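Local structure of kinetochore-associated protein NSL1 homolog (Homo sapiens, 5LSI) at residues R16-R21 with S66-A71; R32-L37 with P48-A53. The protein forms part of the MIS12 complex, which is required for kinetochore formation and for normal chromosome alignment and segregation during mitosis. All coordinates share one frame; numbering follows the deposited sequence.

Contact 1. Residues R16-R21 with S66-A71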
ATOM      1  N   ARG B  16      -9.216  -7.370   5.036  1.00 29.12           N
ATOM      2  CA  ARG B  16     -10.223  -7.127   6.069  1.00 32.17           C
ATOM      3  C   ARG B  16      -9.547  -6.539   7.300  1.00 32.47           C
ATOM      4  O   ARG B  16      -8.979  -7.264   8.117  1.00 32.43           O
ATOM      5  CB  ARG B  16     -10.954  -8.420   6.416  1.00 33.20           C
ATOM      6  CG  ARG B  16     -11.927  -8.878   5.350  1.00 39.32           C
ATOM      7  CD  ARG B  16     -12.149 -10.380   5.388  1.00 44.18           C
ATOM      8  NE  ARG B  16     -13.120 -10.796   4.379  1.00 51.12           N
ATOM      9  CZ  ARG B  16     -13.376 -12.059   4.059  1.00 54.07           C
ATOM     10  NH1 ARG B  16     -12.726 -13.044   4.665  1.00 52.49           N
ATOM     11  NH2 ARG B  16     -14.279 -12.337   3.129  1.00 53.93           N
ATOM     12  N   CYS B  17      -9.620  -5.221   7.447  1.00 31.87           N
ATOM     13  CA  CYS B  17      -9.014  -4.531   8.573  1.00 32.63           C
ATOM     14  C   CYS B  17     -10.086  -4.068   9.549  1.00 35.32           C
ATOM     15  O   CYS B  17     -11.272  -3.987   9.215  1.00 38.89           O
ATOM     16  CB  CYS B  17      -8.180  -3.337   8.101  1.00 29.59           C
ATOM     17  SG  CYS B  17      -6.731  -3.809   7.132  1.00 31.65           S
ATOM     18  N   THR B  18      -9.649  -3.762  10.770  1.00 38.45           N
ATOM     19  CA  THR B  18     -10.544  -3.342  11.840  1.00 40.84           C
ATOM     20  C   THR B  18     -10.294  -1.927  12.338  1.00 39.24           C
ATOM     21  O   THR B  18     -11.229  -1.299  12.838  1.00 44.20           O
ATOM     22  CB  THR B  18     -10.435  -4.297  13.038  1.00 41.26           C
ATOM     23  OG1 THR B  18      -9.123  -4.204  13.606  1.00 46.40           O
ATOM     24  CG2 THR B  18     -10.692  -5.730  12.608  1.00 42.85           C
ATOM     25  N   SER B  19      -9.072  -1.409  12.224  1.00 38.20           N
ATOM     26  CA  SER B  19      -8.708  -0.118  12.801  1.00 36.14           C
ATOM     27  C   SER B  19      -8.285   0.841  11.696  1.00 32.28           C
ATOM     28  O   SER B  19      -7.230   0.663  11.078  1.00 28.40           O
ATOM     29  CB  SER B  19      -7.596  -0.275  13.835  1.00 32.27           C
ATOM     30  OG  SER B  19      -7.173   0.993  14.295  1.00 30.91           O
ATOM     31  N   LYS B  20      -9.098   1.875  11.473  1.00 33.45           N
ATOM     32  CA  LYS B  20      -8.754   2.905  10.501  1.00 29.75           C
ATOM     33  C   LYS B  20      -7.523   3.694  10.937  1.00 29.93           C
ATOM     34  O   LYS B  20      -6.689   4.066  10.104  1.00 31.71           O
ATOM     35  CB  LYS B  20      -9.952   3.832  10.302  1.00 34.51           C
ATOM     36  CG  LYS B  20      -9.929   4.664   9.040  1.00 35.52           C
ATOM     37  CD  LYS B  20     -11.297   5.288   8.800  1.00 38.20           C
ATOM     38  CE  LYS B  20     -11.256   6.316   7.685  1.00 39.15           C
ATOM     39  NZ  LYS B  20     -12.606   6.883   7.412  1.00 46.05           N
ATOM     40  N   ARG B  21      -7.389   3.959  12.239  1.00 33.01           N
ATOM     41  CA  ARG B  21      -6.245   4.731  12.712  1.00 28.80           C
ATOM     42  C   ARG B  21      -4.943   3.963  12.530  1.00 25.12           C
ATOM     43  O   ARG B  21      -3.927   4.544  12.135  1.00 25.83           O
ATOM     44  CB  ARG B  21      -6.428   5.114  14.178  1.00 31.74           C
ATOM     45  CG  ARG B  21      -5.243   5.869  14.753  1.00 35.29           C
ATOM     46  CD  ARG B  21      -5.385   6.069  16.254  1.00 43.20           C
ATOM     47  NE  ARG B  21      -6.652   6.706  16.603  1.00 49.68           N
ATOM     48  CZ  ARG B  21      -7.062   6.919  17.849  1.00 55.60           C
ATOM     49  NH1 ARG B  21      -6.305   6.546  18.874  1.00 50.88           N
ATOM     50  NH2 ARG B  21      -8.233   7.503  18.071  1.00 57.09           N
ATOM     51  N   SER B  66     -11.072  -3.111   3.669  1.00 27.49           N
ATOM     52  CA  SER B  66     -12.336  -2.793   4.307  1.00 31.60           C
ATOM     53  C   SER B  66     -12.085  -2.543   5.788  1.00 33.71           C
ATOM     54  O   SER B  66     -11.197  -3.150   6.393  1.00 32.36           O
ATOM     55  CB  SER B  66     -13.363  -3.918   4.124  1.00 32.91           C
ATOM     56  OG  SER B  66     -12.889  -5.134   4.678  1.00 38.43           O
ATOM     57  N   ILE B  67     -12.858  -1.631   6.361  1.00 35.15           N
ATOM     58  CA  ILE B  67     -12.804  -1.336   7.788  1.00 40.04           C
ATOM     59  C   ILE B  67     -14.074  -1.914   8.396  1.00 45.03           C
ATOM     60  O   ILE B  67     -15.155  -1.325   8.276  1.00 47.87           O
ATOM     61  CB  ILE B  67     -12.674   0.165   8.066  1.00 42.39           C
ATOM     62  CG1 ILE B  67     -11.405   0.721   7.417  1.00 34.55           C
ATOM     63  CG2 ILE B  67     -12.670   0.435   9.569  1.00 41.26           C
ATOM     64  CD1 ILE B  67     -10.133   0.086   7.928  1.00 34.66           C
ATOM     65  N   ASN B  68     -13.945  -3.075   9.043  1.00 45.38           N
ATOM     66  CA  ASN B  68     -15.085  -3.802   9.605  1.00 51.10           C
ATOM     67  C   ASN B  68     -16.142  -4.062   8.532  1.00 49.77           C
ATOM     68  O   ASN B  68     -17.326  -3.759   8.700  1.00 51.92           O
ATOM     69  CB  ASN B  68     -15.679  -3.056  10.804  1.00 47.74           C
ATOM     70  CG  ASN B  68     -14.706  -2.950  11.964  1.00 48.43           C
ATOM     71  OD1 ASN B  68     -14.078  -3.933  12.357  1.00 50.82           O
ATOM     72  ND2 ASN B  68     -14.572  -1.748  12.513  1.00 45.44           N
ATOM     73  N   GLY B  69     -15.695  -4.619   7.405  1.00 46.31           N
ATOM     74  CA  GLY B  69     -16.572  -4.933   6.297  1.00 47.92           C
ATOM     75  C   GLY B  69     -17.074  -3.750   5.500  1.00 47.69           C
ATOM     76  O   GLY B  69     -17.772  -3.954   4.499  1.00 49.01           O
ATOM     77  N   GLN B  70     -16.747  -2.526   5.900  1.00 43.91           N
ATOM     78  CA  GLN B  70     -17.205  -1.319   5.230  1.00 45.69           C
ATOM     79  C   GLN B  70     -16.076  -0.696   4.422  1.00 46.15           C
ATOM     80  O   GLN B  70     -14.892  -0.950   4.661  1.00 43.68           O
ATOM     81  CB  GLN B  70     -17.727  -0.294   6.241  1.00 51.55           C
ATOM     82  CG  GLN B  70     -18.617  -0.868   7.328  1.00 52.98           C
ATOM     83  CD  GLN B  70     -19.064   0.190   8.321  1.00 60.41           C
ATOM     84  OE1 GLN B  70     -19.076   1.382   8.012  1.00 61.60           O
ATOM     85  NE2 GLN B  70     -19.420  -0.239   9.527  1.00 57.21           N
ATOM     86  N   ALA B  71     -16.457   0.144   3.464  1.00 45.63           N
ATOM     87  CA  ALA B  71     -15.474   0.909   2.718  1.00 45.59           C
ATOM     88  C   ALA B  71     -14.778   1.912   3.634  1.00 48.17           C
ATOM     89  O   ALA B  71     -15.296   2.306   4.682  1.00 47.27           O
ATOM     90  CB  ALA B  71     -16.130   1.633   1.545  1.00 44.38           C
TER
HETATM   91  O   HOH W   1     -13.152  -5.340   7.548  1.00 45.50           O
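C17 is held through both of its backbone polar groups by the backbones of S66 and N68, on either side of I67 in the sequence. Its N donates to S66 O at 2.8 Å, a somewhat bent bond (147° at the hydrogen), while C17 O takes N68 N at 2.8 Å in an almost straight one. The same carbonyl oxygen receives a CA-H...O contact from I67 CA and a hydrogen bond from a water, so several donors converge on one acceptor. That water also lies 2.9 Å from S66 OG and accepts from G69 N, tying the strand pair to the turn beyond it. Such pairing is that of a short two-stranded parallel sheet, 15-17 beside 65-67, in which the two helices of a hairpin separate the strands along the chain. On the face with C17 and I67, the isoleucine CD1 reaches C17 CB at 3.9 Å and K20 CA at 4.1 Å; on the other, S66 OG, set between its backbone N and carbonyl carbon (chi1 60°), meets R16 CA at 3.6 Å as well as the water. At the exposed margin the side chains of N68 and T18 slant across each other, with N68 OD1 3.7 Å from T18 CB. A type I' turn from I67 to Q70 reverses the chain here, and W72 and A75 cover I67. K20 NZ hydrogen-bonds to the backbone oxygens of these same two residues, and S19 OG caps helix 20-35 through A22 N. T18 OG1 bonds to the backbone of another protein's chain.

Contact 2. Residues R32-L37 with P48-A53; sequences RFVQKL and PALRDA
V34 and A53 meet through methyl groups: V34 CG1 comes to 3.8 Å from A53 CB, both residues directing their CB atoms toward the opposing helix. The valine is turned with CG1 anti to its own backbone nitrogen (chi1 178°), which carries that branch across to the alanine, where the small side chain lets it come close to the backbone of the second helix as well. L50 supplies most of the remaining apolar surface. Its two branches divide the work, CD2 facing V34 and L37, with L37 CB at 4.3 Å, and CD1 facing Q35.

Contacts between methyl groups and polar atoms form a second group. CD2 of L50 sits 3.3 Å from V34 O, a carbonyl that also accepts the backbone N of L37. At the exposed margin, Q35 starts out away from helix 46-62, but its chain bends at chi2 (-71°) and folds back, bringing NE2 to 4.1 Å from L50 CD1. The two side chains run at a slant to each other, and L50 CD1 lies near both the amide nitrogen and the backbone O of Q35.

No hydrogen bond links the two segments. Q54 of helix 46-62 extends the surface met by V34 and Q35, and L41 of the connecting loop packs on L50 and A49. An aromatic side chain of another protein's chain packs against V34, and apolar ones against F33 and L37. The arrangement is that of a helical hairpin near its connecting loop, with helices 20-35 and 46-62 joined through small and branched apolar side chains.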
ATOM      1  N   ARG B  32       7.479   7.429   4.080  1.00 30.31           N
ATOM      2  CA  ARG B  32       8.875   7.836   3.996  1.00 32.58           C
ATOM      3  C   ARG B  32       9.528   7.329   2.719  1.00 31.43           C
ATOM      4  O   ARG B  32      10.380   8.015   2.145  1.00 31.37           O
ATOM      5  CB  ARG B  32       9.633   7.334   5.227  1.00 37.00           C
ATOM      6  CG  ARG B  32      11.113   7.672   5.253  1.00 43.87           C
ATOM      7  CD  ARG B  32      11.672   7.557   6.668  1.00 49.44           C
ATOM      8  NE  ARG B  32      13.120   7.359   6.680  1.00 59.98           N
ATOM      9  CZ  ARG B  32      14.015   8.340   6.611  1.00 60.04           C
ATOM     10  NH1 ARG B  32      13.616   9.602   6.523  1.00 57.25           N
ATOM     11  NH2 ARG B  32      15.313   8.059   6.628  1.00 61.77           N
ATOM     12  N   PHE B  33       9.130   6.145   2.249  1.00 27.70           N
ATOM     13  CA  PHE B  33       9.724   5.596   1.033  1.00 28.84           C
ATOM     14  C   PHE B  33       9.262   6.348  -0.211  1.00 31.79           C
ATOM     15  O   PHE B  33      10.007   6.429  -1.194  1.00 33.32           O
ATOM     16  CB  PHE B  33       9.405   4.105   0.928  1.00 26.16           C
ATOM     17  CG  PHE B  33       9.982   3.294   2.053  1.00 30.48           C
ATOM     18  CD1 PHE B  33      11.222   2.692   1.924  1.00 34.97           C
ATOM     19  CD2 PHE B  33       9.298   3.161   3.251  1.00 31.71           C
ATOM     20  CE1 PHE B  33      11.761   1.959   2.964  1.00 32.53           C
ATOM     21  CE2 PHE B  33       9.833   2.433   4.293  1.00 31.92           C
ATOM     22  CZ  PHE B  33      11.065   1.831   4.150  1.00 35.13           C
ATOM     23  N   VAL B  34       8.054   6.914  -0.188  1.00 26.91           N
ATOM     24  CA  VAL B  34       7.631   7.767  -1.294  1.00 28.67           C
ATOM     25  C   VAL B  34       8.451   9.053  -1.317  1.00 32.99           C
ATOM     26  O   VAL B  34       8.836   9.540  -2.388  1.00 28.43           O
ATOM     27  CB  VAL B  34       6.123   8.061  -1.198  1.00 30.17           C
ATOM     28  CG1 VAL B  34       5.692   8.983  -2.328  1.00 30.77           C
ATOM     29  CG2 VAL B  34       5.331   6.764  -1.231  1.00 28.41           C
ATOM     30  N   GLN B  35       8.732   9.622  -0.138  1.00 30.66           N
ATOM     31  CA  GLN B  35       9.521  10.849  -0.070  1.00 33.78           C
ATOM     32  C   GLN B  35      10.924  10.641  -0.623  1.00 32.94           C
ATOM     33  O   GLN B  35      11.484  11.537  -1.263  1.00 37.76           O
ATOM     34  CB  GLN B  35       9.587  11.350   1.374  1.00 34.76           C
ATOM     35  CG  GLN B  35       8.238  11.703   1.970  1.00 37.63           C
ATOM     36  CD  GLN B  35       7.652  12.962   1.369  1.00 47.27           C
ATOM     37  OE1 GLN B  35       6.473  13.008   1.021  1.00 53.51           O
ATOM     38  NE2 GLN B  35       8.475  13.999   1.252  1.00 51.42           N
ATOM     39  N   LYS B  36      11.508   9.462  -0.393  1.00 34.92           N
ATOM     40  CA  LYS B  36      12.853   9.186  -0.886  1.00 37.92           C
ATOM     41  C   LYS B  36      12.930   9.205  -2.406  1.00 38.83           C
ATOM     42  O   LYS B  36      14.027   9.341  -2.956  1.00 40.84           O
ATOM     43  CB  LYS B  36      13.346   7.837  -0.360  1.00 38.08           C
ATOM     44  CG  LYS B  36      13.316   7.702   1.150  1.00 43.97           C
ATOM     45  CD  LYS B  36      14.089   8.812   1.836  1.00 46.39           C
ATOM     46  CE  LYS B  36      15.237   8.247   2.661  1.00 54.49           C
ATOM     47  NZ  LYS B  36      16.032   9.316   3.330  1.00 60.43           N
ATOM     48  N   LEU B  37      11.798   9.062  -3.098  1.00 40.02           N
ATOM     49  CA  LEU B  37      11.792   9.190  -4.551  1.00 37.91           C
ATOM     50  C   LEU B  37      12.146  10.594  -5.010  1.00 41.64           C
ATOM     51  O   LEU B  37      12.593  10.759  -6.150  1.00 42.51           O
ATOM     52  CB  LEU B  37      10.425   8.822  -5.113  1.00 36.82           C
ATOM     53  CG  LEU B  37      10.010   7.362  -5.035  1.00 37.59           C
ATOM     54  CD1 LEU B  37       8.498   7.303  -5.069  1.00 41.08           C
ATOM     55  CD2 LEU B  37      10.615   6.589  -6.194  1.00 34.90           C
ATOM     56  N   PRO B  48       4.901  18.747  -6.615  1.00 33.31           N
ATOM     57  CA  PRO B  48       3.589  18.200  -6.998  1.00 33.46           C
ATOM     58  C   PRO B  48       3.627  16.712  -7.305  1.00 31.52           C
ATOM     59  O   PRO B  48       2.637  16.018  -7.041  1.00 28.75           O
ATOM     60  CB  PRO B  48       3.213  19.026  -8.235  1.00 36.05           C
ATOM     61  CG  PRO B  48       4.513  19.469  -8.793  1.00 34.11           C
ATOM     62  CD  PRO B  48       5.380  19.732  -7.603  1.00 36.84           C
ATOM     63  N   ALA B  49       4.739  16.198  -7.838  1.00 29.22           N
ATOM     64  CA  ALA B  49       4.830  14.770  -8.133  1.00 30.52           C
ATOM     65  C   ALA B  49       4.829  13.937  -6.858  1.00 31.81           C
ATOM     66  O   ALA B  49       4.248  12.846  -6.824  1.00 28.89           O
ATOM     67  CB  ALA B  49       6.079  14.477  -8.962  1.00 36.66           C
ATOM     68  N   LEU B  50       5.473  14.433  -5.798  1.00 29.73           N
ATOM     69  CA  LEU B  50       5.501  13.689  -4.544  1.00 28.00           C
ATOM     70  C   LEU B  50       4.140  13.708  -3.860  1.00 29.74           C
ATOM     71  O   LEU B  50       3.708  12.692  -3.305  1.00 28.14           O
ATOM     72  CB  LEU B  50       6.577  14.252  -3.614  1.00 34.01           C
ATOM     73  CG  LEU B  50       8.019  13.839  -3.920  1.00 36.55           C
ATOM     74  CD1 LEU B  50       8.966  14.351  -2.844  1.00 38.42           C
ATOM     75  CD2 LEU B  50       8.126  12.326  -4.053  1.00 36.51           C
ATOM     76  N   ARG B  51       3.457  14.857  -3.872  1.00 28.51           N
ATOM     77  CA  ARG B  51       2.085  14.888  -3.375  1.00 28.94           C
ATOM     78  C   ARG B  51       1.205  13.921  -4.154  1.00 26.78           C
ATOM     79  O   ARG B  51       0.400  13.186  -3.566  1.00 27.45           O
ATOM     80  CB  ARG B  51       1.520  16.307  -3.458  1.00 30.50           C
ATOM     81  CG  ARG B  51       2.098  17.282  -2.435  1.00 32.12           C
ATOM     82  CD  ARG B  51       1.247  18.548  -2.331  1.00 36.77           C
ATOM     83  NE  ARG B  51       1.134  19.251  -3.606  1.00 30.43           N
ATOM     84  CZ  ARG B  51       1.964  20.207  -4.009  1.00 34.30           C
ATOM     85  NH1 ARG B  51       2.973  20.582  -3.234  1.00 36.77           N
ATOM     86  NH2 ARG B  51       1.784  20.787  -5.188  1.00 33.40           N
ATOM     87  N   ASP B  52       1.354  13.901  -5.480  1.00 28.45           N
ATOM     88  CA  ASP B  52       0.564  12.996  -6.310  1.00 27.44           C
ATOM     89  C   ASP B  52       0.888  11.541  -5.990  1.00 25.86           C
ATOM     90  O   ASP B  52      -0.017  10.716  -5.811  1.00 27.41           O
ATOM     91  CB  ASP B  52       0.818  13.302  -7.787  1.00 30.34           C
ATOM     92  CG  ASP B  52       0.061  12.377  -8.716  1.00 36.72           C
ATOM     93  OD1 ASP B  52      -1.064  11.961  -8.364  1.00 42.20           O
ATOM     94  OD2 ASP B  52       0.594  12.062  -9.801  1.00 41.79           O
ATOM     95  N   ALA B  53       2.181  11.213  -5.899  1.00 25.23           N
ATOM     96  CA  ALA B  53       2.585   9.836  -5.614  1.00 23.84           C
ATOM     97  C   ALA B  53       2.120   9.390  -4.234  1.00 25.37           C
ATOM     98  O   ALA B  53       1.674   8.251  -4.060  1.00 26.73           O
ATOM     99  CB  ALA B  53       4.103   9.696  -5.734  1.00 24.96           C
TER

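Both contacts draw on helix 20-35, contact 1 at its start and contact 2 near its other end, and contact 2 is nested within the chain segment that contact 1 closes. Their centres are 25 Å apart on opposite sides of the chain's centre, with nearest atoms about 14 Å apart. Contact 2 is a buried, purely van der Waals meeting of two helices, whereas contact 1 is partly buried and relies on backbone hydrogen bonds and a water at the start of the turn. Helix 46-62, used in contact 2, is followed, after a short link, by strand 65-67 of contact 1. The chain of another protein borders both, through polar and packing contacts at each.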